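Local coordinates for SusD-like protein BACOVA_02651 (Bacteroides ovatus, PDB 5E75), which binds polysaccharide at the cell surface and probably captures xyloglucan before its transport into the periplasm for degradation, at residues N49-Y57 and S281-L289; F440-D450 and Y478-I488. All blocks are in the same frame, centred on the assembly; numbering follows the deposited sequence.

Interaction 1 (N49-Y57 and S281-L289); sequences NDMYSPWNY and SYNGSIDML. With EDO (1,2-ethanediol), chain E.
Y52 and N283 form the hydrogen-bonded pair of a two-stranded antiparallel sheet (Y52 N to N283 O 2.9 Å), M51 and G284 the adjoining non-hydrogen-bonded pair. S285, N-cap of helix 286-291, donates from OG to N49 O (2.7 Å) and accepts from M288 N. N49, just past helix 40-46, has positive phi and closes a Schellman motif; with CG anti to the backbone N (chi1 -158°), its ND2 reaches the anti lone pair of D287 OD2 at 3.0 Å, amide and carboxylate planes 17° apart. A leucine at N49 would probably leave D287 OD2 without this donor, though R412 and Q443 also hold it. At the far end S53 OG hydrogen-bonds S281 OG (2.7 Å) and accepts from W55 N (an ST turn) and N56 N (an ST motif). M51 CE lies over one Y282 ring face as a CH-pi contact, 4.2 Å from the centroid, SD farther above it in a Met-aromatic contact. A bound ethanediol, probably from crystallisation, accepts from S53 N and donates to N56 O and Y57 O, its carbons against Y282 CE1. V41 of helix 40-46 packs on M51 and Y282, helix 58-62 meets Y52, and G284 pairs onward with S328.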
loop_
_atom_site.group_PDB
_atom_site.type_symbol
_atom_site.label_atom_id
_atom_site.label_comp_id
_atom_site.label_asym_id
_atom_site.label_seq_id
_atom_site.Cartn_x
_atom_site.Cartn_y
_atom_site.Cartn_z
ATOM N N ASN A 49 3.310 -9.435 -6.893
ATOM C CA ASN A 49 3.682 -9.492 -8.307
ATOM C C ASN A 49 3.215 -8.267 -9.093
ATOM O O ASN A 49 2.885 -8.353 -10.273
ATOM C CB ASN A 49 3.219 -10.792 -8.993
ATOM C CG ASN A 49 4.026 -11.108 -10.238
ATOM O OD1 ASN A 49 5.223 -10.836 -10.293
ATOM N ND2 ASN A 49 3.384 -11.710 -11.228
ATOM N N ASP A 50 3.224 -7.101 -8.463
ATOM C CA ASP A 50 3.008 -5.865 -9.223
ATOM C C ASP A 50 4.144 -5.725 -10.233
ATOM O O ASP A 50 3.935 -5.308 -11.374
ATOM C CB ASP A 50 3.048 -4.623 -8.321
ATOM C CG ASP A 50 1.772 -4.376 -7.516
ATOM O OD1 ASP A 50 0.836 -5.185 -7.480
ATOM O OD2 ASP A 50 1.733 -3.319 -6.846
ATOM N N MET A 51 5.357 -6.041 -9.790
ATOM C CA MET A 51 6.569 -5.836 -10.586
ATOM C C MET A 51 7.641 -6.826 -10.132
ATOM O O MET A 51 7.514 -7.479 -9.082
ATOM C CB MET A 51 7.046 -4.372 -10.477
ATOM C CG MET A 51 7.866 -4.033 -9.228
ATOM S SD MET A 51 6.975 -4.197 -7.689
ATOM C CE MET A 51 8.305 -3.956 -6.567
ATOM N N TYR A 52 8.691 -6.941 -10.934
ATOM C CA TYR A 52 9.760 -7.897 -10.690
ATOM C C TYR A 52 11.083 -7.373 -11.210
ATOM O O TYR A 52 11.140 -6.700 -12.234
ATOM C CB TYR A 52 9.431 -9.222 -11.400
ATOM C CG TYR A 52 10.487 -10.306 -11.281
ATOM C CD1 TYR A 52 10.628 -11.044 -10.115
ATOM C CD2 TYR A 52 11.312 -10.621 -12.349
ATOM C CE1 TYR A 52 11.578 -12.043 -10.006
ATOM C CE2 TYR A 52 12.275 -11.616 -12.237
ATOM C CZ TYR A 52 12.387 -12.324 -11.078
ATOM O OH TYR A 52 13.345 -13.318 -10.970
ATOM N N SER A 53 12.137 -7.684 -10.468
ATOM C CA SER A 53 13.510 -7.553 -10.945
ATOM C C SER A 53 14.260 -8.807 -10.554
ATOM O O SER A 53 14.182 -9.231 -9.404
ATOM C CB SER A 53 14.208 -6.375 -10.276
ATOM O OG SER A 53 15.620 -6.460 -10.506
ATOM N N PRO A 54 15.038 -9.381 -11.481
ATOM C CA PRO A 54 15.828 -10.558 -11.122
ATOM C C PRO A 54 16.947 -10.256 -10.135
ATOM O O PRO A 54 17.467 -11.182 -9.517
ATOM C CB PRO A 54 16.410 -11.020 -12.464
ATOM C CG PRO A 54 16.384 -9.828 -13.332
ATOM C CD PRO A 54 15.196 -9.015 -12.901
ATOM N N TRP A 55 17.274 -8.980 -9.957
ATOM C CA TRP A 55 18.395 -8.602 -9.096
ATOM C C TRP A 55 17.988 -7.904 -7.805
ATOM O O TRP A 55 18.749 -7.912 -6.840
ATOM C CB TRP A 55 19.395 -7.751 -9.874
ATOM C CG TRP A 55 19.900 -8.469 -11.097
ATOM C CD1 TRP A 55 20.684 -9.581 -11.126
ATOM C CD2 TRP A 55 19.621 -8.136 -12.455
ATOM N NE1 TRP A 55 20.922 -9.961 -12.424
ATOM C CE2 TRP A 55 20.280 -9.088 -13.262
ATOM C CE3 TRP A 55 18.874 -7.125 -13.072
ATOM C CZ2 TRP A 55 20.221 -9.056 -14.652
ATOM C CZ3 TRP A 55 18.816 -7.095 -14.452
ATOM C CH2 TRP A 55 19.485 -8.055 -15.228
ATOM N N ASN A 56 16.801 -7.315 -7.779
ATOM C CA ASN A 56 16.346 -6.598 -6.596
ATOM C C ASN A 56 15.158 -7.283 -5.939
ATOM O O ASN A 56 14.017 -7.162 -6.402
ATOM C CB ASN A 56 16.032 -5.144 -6.938
ATOM C CG ASN A 56 17.280 -4.358 -7.279
ATOM O OD1 ASN A 56 17.403 -3.806 -8.370
ATOM N ND2 ASN A 56 18.220 -4.322 -6.350
ATOM N N TYR A 57 15.472 -8.026 -4.877
ATOM C CA TYR A 57 14.496 -8.723 -4.030
ATOM C C TYR A 57 13.539 -9.662 -4.765
ATOM O O TYR A 57 12.357 -9.721 -4.439
ATOM C CB TYR A 57 13.703 -7.709 -3.197
ATOM C CG TYR A 57 14.591 -6.655 -2.594
ATOM C CD1 TYR A 57 15.724 -7.013 -1.865
ATOM C CD2 TYR A 57 14.334 -5.309 -2.791
ATOM C CE1 TYR A 57 16.557 -6.045 -1.322
ATOM C CE2 TYR A 57 15.160 -4.337 -2.249
ATOM C CZ TYR A 57 16.269 -4.719 -1.522
ATOM O OH TYR A 57 17.101 -3.766 -0.980
ATOM N N SER A 281 15.847 -1.512 -11.712
ATOM C CA SER A 281 15.673 -2.566 -12.702
ATOM C C SER A 281 14.301 -3.254 -12.574
ATOM O O SER A 281 14.066 -4.312 -13.146
ATOM C CB SER A 281 16.800 -3.592 -12.600
ATOM O OG SER A 281 16.837 -4.203 -11.330
ATOM N N TYR A 282 13.387 -2.662 -11.808
ATOM C CA TYR A 282 12.028 -3.193 -11.748
ATOM C C TYR A 282 11.287 -3.014 -13.069
ATOM O O TYR A 282 11.394 -1.983 -13.741
ATOM C CB TYR A 282 11.206 -2.503 -10.654
ATOM C CG TYR A 282 11.676 -2.765 -9.246
ATOM C CD1 TYR A 282 11.860 -4.052 -8.767
ATOM C CD2 TYR A 282 11.941 -1.711 -8.394
ATOM C CE1 TYR A 282 12.286 -4.270 -7.468
ATOM C CE2 TYR A 282 12.375 -1.921 -7.098
ATOM C CZ TYR A 282 12.538 -3.198 -6.648
ATOM O OH TYR A 282 12.974 -3.393 -5.350
ATOM N N ASN A 283 10.499 -4.019 -13.417
ATOM C CA ASN A 283 9.529 -3.894 -14.499
ATOM C C ASN A 283 8.188 -4.463 -14.072
ATOM O O ASN A 283 8.144 -5.495 -13.395
ATOM C CB ASN A 283 9.997 -4.653 -15.741
ATOM C CG ASN A 283 11.171 -4.004 -16.400
ATOM O OD1 ASN A 283 11.027 -2.994 -17.075
ATOM N ND2 ASN A 283 12.348 -4.591 -16.214
ATOM N N GLY A 284 7.097 -3.823 -14.487
ATOM C CA GLY A 284 5.766 -4.369 -14.272
ATOM C C GLY A 284 5.732 -5.807 -14.774
ATOM O O GLY A 284 6.288 -6.110 -15.842
ATOM N N SER A 285 5.139 -6.714 -14.000
ATOM C CA SER A 285 5.176 -8.117 -14.350
ATOM C C SER A 285 4.264 -8.399 -15.526
ATOM O O SER A 285 3.349 -7.650 -15.829
ATOM C CB SER A 285 4.792 -8.992 -13.171
ATOM O OG SER A 285 3.429 -8.822 -12.835
ATOM N N ILE A 286 4.529 -9.505 -16.215
ATOM C CA ILE A 286 3.663 -9.924 -17.303
ATOM C C ILE A 286 2.222 -10.073 -16.785
ATOM O O ILE A 286 1.279 -9.553 -17.385
ATOM C CB ILE A 286 4.198 -11.216 -17.905
ATOM C CG1 ILE A 286 5.570 -10.988 -18.550
ATOM C CG2 ILE A 286 3.209 -11.762 -18.955
ATOM C CD1 ILE A 286 6.269 -12.284 -19.025
ATOM N N ASP A 287 2.068 -10.765 -15.656
ATOM C CA ASP A 287 0.774 -10.955 -15.008
ATOM C C ASP A 287 0.093 -9.618 -14.694
ATOM O O ASP A 287 -1.074 -9.405 -15.043
ATOM C CB ASP A 287 1.010 -11.827 -13.757
ATOM C CG ASP A 287 -0.053 -11.672 -12.667
ATOM O OD1 ASP A 287 -1.260 -11.780 -12.945
ATOM O OD2 ASP A 287 0.362 -11.458 -11.509
ATOM N N MET A 288 0.807 -8.704 -14.044
ATOM C CA MET A 288 0.232 -7.404 -13.708
ATOM C C MET A 288 -0.205 -6.629 -14.952
ATOM O O MET A 288 -1.315 -6.083 -15.016
ATOM C CB MET A 288 1.248 -6.590 -12.934
ATOM C CG MET A 288 0.739 -5.218 -12.512
ATOM S SD MET A 288 -0.562 -5.327 -11.254
ATOM C CE MET A 288 -1.938 -4.512 -12.055
ATOM N N LEU A 289 0.656 -6.602 -15.972
ATOM C CA LEU A 289 0.321 -5.883 -17.196
ATOM C C LEU A 289 -0.934 -6.454 -17.848
ATOM O O LEU A 289 -1.739 -5.713 -18.414
ATOM C CB LEU A 289 1.494 -5.871 -18.180
ATOM C CG LEU A 289 2.657 -4.986 -17.760
ATOM C CD1 LEU A 289 3.880 -5.321 -18.605
ATOM C CD2 LEU A 289 2.304 -3.517 -17.871
HETATM C C1 EDO E . 10.616 -7.350 -7.112
HETATM O O1 EDO E . 11.649 -8.269 -7.581
HETATM C C2 EDO E . 10.772 -6.878 -5.658
HETATM O O2 EDO E . 10.264 -7.849 -4.749
HETATM O O HOH W 1 4.285 -12.511 -14.144
HETATM O O HOH W 2 15.250 -2.293 -8.963
#

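Interaction 2 (F440-D450 and Y478-I488); sequences FNNQWRGYRTD and YYTAPEFTINI
R448 and T480 make a single antiparallel bridge between two segments that are irregular here, just beyond the type II beta turn W444-Y447. The contact ties the end of helix 433-441 and the loop after it to the loop between strand 472-474 and helix 490-493. The two backbone bonds run from R448 N to T480 O (3.2 Å) and from T480 N to R448 O (2.7 Å). Y447, next to the bridge, lays its ring against the facing segment: P482 CD sits 3.5 Å from the ring centroid, 18° off the normal, and A481 CA lies over the same face, both as CH-pi contacts. W444 CE3 lies against the opposite face, toward its rim, clamping the phenol ring between its own turn and the proline. Beyond it, the W444 and Y479 rings meet obliquely, their planes at 70°, and T449 OG1, bonded to G463 O, touches Y479 CD1. The R448 guanidinium carries T480 CG2 over one face.

At the other end, N441 closes the contact as a side-chain mimic of a backbone pair. With CG beside the backbone N (chi1 -78°), its amide turns to I488, OD1 accepting from I488 N at 2.9 Å and ND2 giving to I488 O at 3.0 Å; both bonds lie in the carbonyl planes. I488 CD1 reaches F440 CB and R445 CD, and F63 and I493 of helix 490-493 also pack on I488.

The second shell fixes the turn. R445 grips Q443 OE1 side-on with NE and NH2, while NH1 bonds V61 O and R47 O. G446, at positive phi, lies so close to P482 that a CB there would collide with the proline CB. Waters fill in between the segments: one gives protons to both N441 OD1 and I486 O, each at 2.7 Å.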
loop_
_atom_site.group_PDB
_atom_site.type_symbol
_atom_site.label_atom_id
_atom_site.label_comp_id
_atom_site.label_asym_id
_atom_site.label_seq_id
_atom_site.Cartn_x
_atom_site.Cartn_y
_atom_site.Cartn_z
ATOM N N PHE A 440 -2.016 -17.555 -6.839
ATOM C CA PHE A 440 -0.593 -17.191 -6.762
ATOM C C PHE A 440 0.269 -18.064 -7.680
ATOM O O PHE A 440 1.209 -17.571 -8.304
ATOM C CB PHE A 440 -0.068 -17.299 -5.323
ATOM C CG PHE A 440 -0.787 -16.440 -4.322
ATOM C CD1 PHE A 440 -1.338 -15.221 -4.659
ATOM C CD2 PHE A 440 -0.910 -16.881 -3.024
ATOM C CE1 PHE A 440 -2.004 -14.460 -3.708
ATOM C CE2 PHE A 440 -1.565 -16.130 -2.078
ATOM C CZ PHE A 440 -2.125 -14.936 -2.420
ATOM N N ASN A 441 -0.057 -19.351 -7.750
ATOM C CA ASN A 441 0.672 -20.283 -8.601
ATOM C C ASN A 441 0.391 -20.102 -10.077
ATOM O O ASN A 441 1.092 -20.681 -10.903
ATOM C CB ASN A 441 0.360 -21.721 -8.182
ATOM C CG ASN A 441 1.121 -22.136 -6.934
ATOM O OD1 ASN A 441 2.339 -22.053 -6.894
ATOM N ND2 ASN A 441 0.400 -22.548 -5.902
ATOM N N ASN A 442 -0.614 -19.315 -10.411
ATOM C CA ASN A 442 -0.933 -19.020 -11.796
ATOM C C ASN A 442 -0.576 -17.615 -12.232
ATOM O O ASN A 442 -0.988 -17.179 -13.299
ATOM C CB ASN A 442 -2.405 -19.338 -12.066
ATOM C CG ASN A 442 -2.623 -20.815 -12.339
ATOM O OD1 ASN A 442 -2.344 -21.293 -13.439
ATOM N ND2 ASN A 442 -3.061 -21.553 -11.333
ATOM N N GLN A 443 0.258 -16.940 -11.445
ATOM C CA GLN A 443 0.695 -15.580 -11.763
ATOM C C GLN A 443 1.997 -15.549 -12.567
ATOM O O GLN A 443 2.482 -14.491 -12.914
ATOM C CB GLN A 443 0.857 -14.762 -10.482
ATOM C CG GLN A 443 -0.450 -14.300 -9.881
ATOM C CD GLN A 443 -0.224 -13.461 -8.644
ATOM O OE1 GLN A 443 -0.036 -13.984 -7.548
ATOM N NE2 GLN A 443 -0.213 -12.149 -8.815
ATOM N N TRP A 444 2.567 -16.716 -12.838
ATOM C CA TRP A 444 3.827 -16.812 -13.593
ATOM C C TRP A 444 4.913 -15.972 -12.927
ATOM O O TRP A 444 5.658 -15.244 -13.585
ATOM C CB TRP A 444 3.650 -16.380 -15.056
ATOM C CG TRP A 444 2.805 -17.310 -15.896
ATOM C CD1 TRP A 444 1.521 -17.693 -15.657
ATOM C CD2 TRP A 444 3.192 -17.939 -17.125
ATOM N NE1 TRP A 444 1.080 -18.525 -16.664
ATOM C CE2 TRP A 444 2.090 -18.694 -17.569
ATOM C CE3 TRP A 444 4.365 -17.940 -17.888
ATOM C CZ2 TRP A 444 2.127 -19.441 -18.748
ATOM C CZ3 TRP A 444 4.394 -18.689 -19.060
ATOM C CH2 TRP A 444 3.285 -19.426 -19.471
ATOM N N ARG A 445 4.980 -16.065 -11.610
ATOM C CA ARG A 445 5.930 -15.271 -10.850
ATOM C C ARG A 445 7.368 -15.624 -11.223
ATOM O O ARG A 445 7.742 -16.792 -11.276
ATOM C CB ARG A 445 5.702 -15.475 -9.352
ATOM C CG ARG A 445 4.449 -14.798 -8.835
ATOM C CD ARG A 445 3.964 -15.424 -7.541
ATOM N NE ARG A 445 2.850 -14.667 -6.954
ATOM C CZ ARG A 445 2.988 -13.626 -6.127
ATOM N NH1 ARG A 445 4.196 -13.227 -5.754
ATOM N NH2 ARG A 445 1.904 -13.027 -5.649
ATOM N N GLY A 446 8.160 -14.592 -11.492
ATOM C CA GLY A 446 9.557 -14.776 -11.864
ATOM C C GLY A 446 9.791 -14.906 -13.358
ATOM O O GLY A 446 10.936 -14.815 -13.799
ATOM N N TYR A 447 8.731 -15.131 -14.127
ATOM C CA TYR A 447 8.832 -15.066 -15.582
ATOM C C TYR A 447 8.821 -13.611 -16.004
ATOM O O TYR A 447 8.038 -12.815 -15.498
ATOM C CB TYR A 447 7.661 -15.764 -16.261
ATOM C CG TYR A 447 7.720 -17.261 -16.261
ATOM C CD1 TYR A 447 7.409 -17.988 -15.125
ATOM C CD2 TYR A 447 8.066 -17.951 -17.415
ATOM C CE1 TYR A 447 7.459 -19.374 -15.133
ATOM C CE2 TYR A 447 8.112 -19.323 -17.434
ATOM C CZ TYR A 447 7.816 -20.029 -16.294
ATOM O OH TYR A 447 7.859 -21.403 -16.331
ATOM N N ARG A 448 9.693 -13.268 -16.935
ATOM C CA ARG A 448 9.790 -11.914 -17.462
ATOM C C ARG A 448 10.163 -12.109 -18.919
ATOM O O ARG A 448 10.381 -13.239 -19.353
ATOM C CB ARG A 448 10.852 -11.113 -16.712
ATOM C CG ARG A 448 12.211 -11.777 -16.753
ATOM C CD ARG A 448 13.180 -11.190 -15.773
ATOM N NE ARG A 448 14.342 -12.055 -15.576
ATOM C CZ ARG A 448 15.506 -11.920 -16.211
ATOM N NH1 ARG A 448 15.682 -10.954 -17.107
ATOM N NH2 ARG A 448 16.501 -12.758 -15.947
ATOM N N THR A 449 10.219 -11.034 -19.689
ATOM C CA THR A 449 10.477 -11.194 -21.115
ATOM C C THR A 449 11.170 -9.953 -21.654
ATOM O O THR A 449 11.005 -8.864 -21.116
ATOM C CB THR A 449 9.178 -11.534 -21.856
ATOM O OG1 THR A 449 9.482 -12.254 -23.059
ATOM C CG2 THR A 449 8.338 -10.299 -22.163
ATOM N N ASP A 450 11.964 -10.138 -22.707
ATOM C CA ASP A 450 12.829 -9.084 -23.212
ATOM C C ASP A 450 12.090 -7.945 -23.880
ATOM O O ASP A 450 12.519 -6.789 -23.787
ATOM C CB ASP A 450 13.784 -9.648 -24.256
ATOM C CG ASP A 450 14.953 -10.387 -23.658
ATOM O OD1 ASP A 450 15.241 -10.223 -22.457
ATOM O OD2 ASP A 450 15.609 -11.122 -24.429
ATOM N N TYR A 478 9.193 -17.718 -25.496
ATOM C CA TYR A 478 10.284 -16.746 -25.575
ATOM C C TYR A 478 10.483 -15.957 -24.283
ATOM O O TYR A 478 11.356 -15.093 -24.217
ATOM C CB TYR A 478 10.041 -15.778 -26.726
ATOM C CG TYR A 478 10.004 -16.474 -28.059
ATOM C CD1 TYR A 478 11.166 -16.979 -28.621
ATOM C CD2 TYR A 478 8.814 -16.640 -28.748
ATOM C CE1 TYR A 478 11.145 -17.624 -29.840
ATOM C CE2 TYR A 478 8.781 -17.290 -29.965
ATOM C CZ TYR A 478 9.952 -17.776 -30.500
ATOM O OH TYR A 478 9.925 -18.424 -31.719
ATOM N N TYR A 479 9.683 -16.246 -23.263
ATOM C CA TYR A 479 9.877 -15.623 -21.959
ATOM C C TYR A 479 11.143 -16.166 -21.322
ATOM O O TYR A 479 11.588 -17.271 -21.642
ATOM C CB TYR A 479 8.714 -15.919 -21.003
ATOM C CG TYR A 479 7.337 -15.444 -21.413
ATOM C CD1 TYR A 479 7.131 -14.661 -22.544
ATOM C CD2 TYR A 479 6.226 -15.796 -20.649
ATOM C CE1 TYR A 479 5.858 -14.254 -22.901
ATOM C CE2 TYR A 479 4.969 -15.397 -21.001
ATOM C CZ TYR A 479 4.786 -14.628 -22.121
ATOM O OH TYR A 479 3.513 -14.238 -22.451
ATOM N N THR A 480 11.717 -15.388 -20.416
ATOM C CA THR A 480 12.816 -15.849 -19.588
ATOM C C THR A 480 12.202 -16.480 -18.351
ATOM O O THR A 480 11.526 -15.807 -17.569
ATOM C CB THR A 480 13.742 -14.680 -19.200
ATOM O OG1 THR A 480 14.245 -14.056 -20.392
ATOM C CG2 THR A 480 14.902 -15.161 -18.346
ATOM N N ALA A 481 12.392 -17.784 -18.185
ATOM C CA ALA A 481 11.860 -18.471 -17.015
ATOM C C ALA A 481 12.743 -18.244 -15.792
ATOM O O ALA A 481 13.945 -18.019 -15.915
ATOM C CB ALA A 481 11.690 -19.962 -17.297
ATOM N N PRO A 482 12.146 -18.275 -14.600
ATOM C CA PRO A 482 12.939 -18.107 -13.380
ATOM C C PRO A 482 13.851 -19.309 -13.127
ATOM O O PRO A 482 13.595 -20.388 -13.655
ATOM C CB PRO A 482 11.873 -18.004 -12.284
ATOM C CG PRO A 482 10.658 -18.626 -12.870
ATOM C CD PRO A 482 10.701 -18.316 -14.323
ATOM N N GLU A 483 14.908 -19.108 -12.344
ATOM C CA GLU A 483 15.818 -20.192 -11.996
ATOM C C GLU A 483 15.033 -21.327 -11.360
ATOM O O GLU A 483 15.239 -22.500 -11.677
ATOM C CB GLU A 483 16.898 -19.708 -11.026
ATOM C CG GLU A 483 17.869 -18.699 -11.613
ATOM C CD GLU A 483 19.025 -18.391 -10.678
ATOM O OE1 GLU A 483 18.937 -18.745 -9.482
ATOM O OE2 GLU A 483 20.025 -17.797 -11.140
ATOM N N PHE A 484 14.120 -20.957 -10.470
ATOM C CA PHE A 484 13.288 -21.921 -9.770
ATOM C C PHE A 484 11.854 -21.436 -9.680
ATOM O O PHE A 484 11.602 -20.274 -9.349
ATOM C CB PHE A 484 13.839 -22.157 -8.366
ATOM C CG PHE A 484 15.235 -22.689 -8.360
ATOM C CD1 PHE A 484 15.493 -23.979 -8.793
ATOM C CD2 PHE A 484 16.290 -21.902 -7.937
ATOM C CE1 PHE A 484 16.779 -24.478 -8.799
ATOM C CE2 PHE A 484 17.583 -22.396 -7.939
ATOM C CZ PHE A 484 17.826 -23.685 -8.371
ATOM N N THR A 485 10.923 -22.328 -10.001
ATOM C CA THR A 485 9.512 -22.102 -9.726
ATOM C C THR A 485 9.121 -22.940 -8.510
ATOM O O THR A 485 9.161 -24.171 -8.542
ATOM C CB THR A 485 8.618 -22.462 -10.928
ATOM O OG1 THR A 485 8.912 -21.588 -12.026
ATOM C CG2 THR A 485 7.139 -22.321 -10.563
ATOM N N ILE A 486 8.775 -22.248 -7.434
ATOM C CA ILE A 486 8.341 -22.872 -6.199
ATOM C C ILE A 486 6.839 -23.102 -6.284
ATOM O O ILE A 486 6.120 -22.234 -6.771
ATOM C CB ILE A 486 8.708 -21.944 -4.998
ATOM C CG1 ILE A 486 10.087 -22.329 -4.462
ATOM C CG2 ILE A 486 7.683 -21.997 -3.869
ATOM C CD1 ILE A 486 11.194 -22.134 -5.464
ATOM N N ASN A 487 6.373 -24.274 -5.840
ATOM C CA ASN A 487 4.947 -24.496 -5.614
ATOM C C ASN A 487 4.547 -23.754 -4.338
ATOM O O ASN A 487 4.981 -24.090 -3.234
ATOM C CB ASN A 487 4.635 -25.995 -5.492
ATOM C CG ASN A 487 3.213 -26.263 -5.085
ATOM O OD1 ASN A 487 2.284 -25.760 -5.696
ATOM N ND2 ASN A 487 3.035 -27.060 -4.041
ATOM N N ILE A 488 3.743 -22.717 -4.500
ATOM C CA ILE A 488 3.404 -21.829 -3.391
ATOM C C ILE A 488 2.335 -22.507 -2.559
ATOM O O ILE A 488 1.280 -22.897 -3.076
ATOM C CB ILE A 488 2.921 -20.467 -3.920
ATOM C CG1 ILE A 488 4.004 -19.858 -4.817
ATOM C CG2 ILE A 488 2.608 -19.523 -2.764
ATOM C CD1 ILE A 488 3.504 -18.770 -5.754
HETATM O O HOH W 3 4.318 -21.877 -8.704
HETATM O O HOH W 4 6.825 -19.269 -11.415
HETATM O O HOH W 5 12.719 -12.909 -23.096
#

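Interactions 1 and 2 lie on the same side of the chain's centre, their own centres about 11 Å apart, and they touch directly. Q443, just before the turn of interaction 2, probably donates from NE2 to D287 OD2 of interaction 1 at 2.8 Å, so one carboxylate oxygen serves both. R448 packs beside the segment 49-57, its CD 3.7 Å from Y52 CE2 and its CZ 3.7 Å from P54 CG. Interaction 1 joins chain segments 224 residues apart, whereas interaction 2 closes a local excursion farther from the centre. The ethanediol in interaction 1 and the magnesium ion about 5 Å from the I486 side chain do not by themselves locate the xyloglucan site.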